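Local structure of glutathione s-transferase III (Zea mays, 1AW9) at residues 66-71 with 165-170. The protein probably conjugates reduced glutathione to hydrophobic electrophiles, including certain herbicides, as a dimeric phi-class transferase of maize. Numbering follows the deposited sequence.
Sequences ESRAIN and DANHAS. With CD (cadmium ion), chain E.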
loop_
_atom_site.group_PDB
_atom_site.type_symbol
_atom_site.label_atom_id
_atom_site.label_comp_id
_atom_site.label_asym_id
_atom_site.label_seq_id
_atom_site.Cartn_x
_atom_site.Cartn_y
_atom_site.Cartn_z
ATOM N N GLU A 66 2.562 14.711 -23.583
ATOM C CA GLU A 66 3.477 13.606 -23.193
ATOM C C GLU A 66 4.837 14.266 -23.470
ATOM O O GLU A 66 5.238 14.418 -24.614
ATOM C CB GLU A 66 3.331 12.341 -24.049
ATOM C CG GLU A 66 2.025 11.559 -23.873
ATOM C CD GLU A 66 1.770 11.198 -22.419
ATOM O OE1 GLU A 66 2.422 10.255 -21.881
ATOM O OE2 GLU A 66 0.915 11.893 -21.813
ATOM N N SER A 67 5.506 14.714 -22.426
ATOM C CA SER A 67 6.775 15.411 -22.566
ATOM C C SER A 67 7.771 14.731 -23.515
ATOM O O SER A 67 8.404 15.399 -24.324
ATOM C CB SER A 67 7.408 15.693 -21.183
ATOM O OG SER A 67 7.992 14.507 -20.655
ATOM N N ARG A 68 7.873 13.405 -23.455
ATOM C CA ARG A 68 8.791 12.669 -24.317
ATOM C C ARG A 68 8.306 12.624 -25.765
ATOM O O ARG A 68 9.115 12.503 -26.677
ATOM C CB ARG A 68 9.013 11.247 -23.790
ATOM C CG ARG A 68 9.648 11.208 -22.426
ATOM C CD ARG A 68 9.833 9.793 -21.903
ATOM N NE ARG A 68 10.357 9.880 -20.543
ATOM C CZ ARG A 68 9.623 10.230 -19.494
ATOM N NH1 ARG A 68 8.321 10.468 -19.657
ATOM N NH2 ARG A 68 10.209 10.558 -18.347
ATOM N N ALA A 69 6.996 12.657 -25.986
ATOM C CA ALA A 69 6.492 12.659 -27.355
ATOM C C ALA A 69 6.824 14.031 -27.926
ATOM O O ALA A 69 7.218 14.165 -29.084
ATOM C CB ALA A 69 5.001 12.434 -27.364
ATOM N N ILE A 70 6.655 15.058 -27.113
ATOM C CA ILE A 70 6.969 16.408 -27.531
ATOM C C ILE A 70 8.454 16.515 -27.860
ATOM O O ILE A 70 8.800 17.003 -28.935
ATOM C CB ILE A 70 6.614 17.451 -26.467
ATOM C CG1 ILE A 70 5.092 17.490 -26.248
ATOM C CG2 ILE A 70 7.131 18.818 -26.900
ATOM C CD1 ILE A 70 4.647 18.257 -24.987
ATOM N N ASN A 71 9.330 16.050 -26.964
ATOM C CA ASN A 71 10.764 16.098 -27.203
ATOM C C ASN A 71 11.201 15.361 -28.456
ATOM O O ASN A 71 12.060 15.829 -29.199
ATOM C CB ASN A 71 11.532 15.575 -25.991
ATOM C CG ASN A 71 11.533 16.568 -24.887
ATOM O OD1 ASN A 71 10.927 17.620 -25.035
ATOM N ND2 ASN A 71 12.209 16.278 -23.790
ATOM N N ASP A 165 20.247 11.672 -23.424
ATOM C CA ASP A 165 20.831 12.354 -22.249
ATOM C C ASP A 165 20.005 13.544 -21.791
ATOM O O ASP A 165 19.831 13.755 -20.589
ATOM C CB ASP A 165 22.279 12.825 -22.507
ATOM C CG ASP A 165 23.130 11.764 -23.183
ATOM O OD1 ASP A 165 23.091 11.709 -24.409
ATOM O OD2 ASP A 165 23.802 10.945 -22.529
ATOM N N ALA A 166 19.489 14.302 -22.757
ATOM C CA ALA A 166 18.741 15.510 -22.481
ATOM C C ALA A 166 17.458 15.240 -21.681
ATOM O O ALA A 166 17.063 16.055 -20.830
ATOM C CB ALA A 166 18.428 16.244 -23.816
ATOM N N ASN A 167 16.835 14.086 -21.948
ATOM C CA ASN A 167 15.598 13.686 -21.272
ATOM C C ASN A 167 15.807 13.439 -19.779
ATOM O O ASN A 167 14.855 13.471 -18.998
ATOM C CB ASN A 167 14.982 12.457 -21.955
ATOM C CG ASN A 167 14.073 12.833 -23.134
ATOM O OD1 ASN A 167 13.777 14.010 -23.359
ATOM N ND2 ASN A 167 13.582 11.841 -23.840
ATOM N N HIS A 168 17.068 13.274 -19.378
ATOM C CA HIS A 168 17.413 13.039 -17.990
ATOM C C HIS A 168 17.687 14.294 -17.246
ATOM O O HIS A 168 17.533 14.320 -16.045
ATOM C CB HIS A 168 18.691 12.239 -17.883
ATOM C CG HIS A 168 18.526 10.789 -18.190
ATOM N ND1 HIS A 168 18.551 10.293 -19.465
ATOM C CD2 HIS A 168 18.394 9.728 -17.368
ATOM C CE1 HIS A 168 18.451 8.984 -19.423
ATOM N NE2 HIS A 168 18.354 8.605 -18.153
ATOM N N ALA A 169 18.114 15.342 -17.934
ATOM C CA ALA A 169 18.535 16.557 -17.259
ATOM C C ALA A 169 17.712 17.222 -16.160
ATOM O O ALA A 169 18.283 17.590 -15.119
ATOM C CB ALA A 169 18.986 17.572 -18.267
ATOM N N SER A 170 16.398 17.410 -16.366
ATOM C CA SER A 170 15.573 18.075 -15.360
ATOM C C SER A 170 15.479 17.277 -14.089
ATOM O O SER A 170 15.577 17.843 -13.009
ATOM C CB SER A 170 14.190 18.446 -15.875
ATOM O OG SER A 170 13.421 17.327 -16.181
HETATM CD CD CD E . 1.348 10.933 -19.714
HETATM O O HOH W 1 11.859 11.852 -25.939
#
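N71 and N167 meet through their side-chain amides: ND2 of N71 donates to OD1 of N167 over 2.8 Å, and the N-H...O angle of 168° makes the bond nearly straight. The two amide planes are almost coplanar, 24° apart. The acceptor lies within the amide plane of N71, whereas the donor sits modestly tilted from the carbonyl plane of N167. With CG of N71 beside its backbone N and anti to the carbonyl carbon (chi1 -75°), the amide is brought from helix 67-77 up to N167. The other half of the N167 amide is used through water: ND2 donates to a water at 2.7 Å, which donates to the backbone O of R68 at 2.9 Å. A direct bond and a bridged one, on different atoms of the same amide, thus fix its rotation. CG of R68 comes no closer than 4.2 Å to ND2 of N167, while its NE makes a salt bridge with E102 and its guanidinium a cation-pi contact with Y107. ND2 of N71 also donates to the backbone O of R16 in helix 12-23. OD1 of N167 and that carbonyl would both probably lose their shared donor with an alanine here. At the N-cap of helix 67-77, E66 chelates a cadmium ion through OE1 and OE2, and E66 and S67 probably bind glutathione, as in a close relative. The chemistry therefore implies a polar, buried join between the thioredoxin-like N-terminal domain and the helical C-terminal domain, resting on directed amide bonds, with just 121 Å² buried between the two segments.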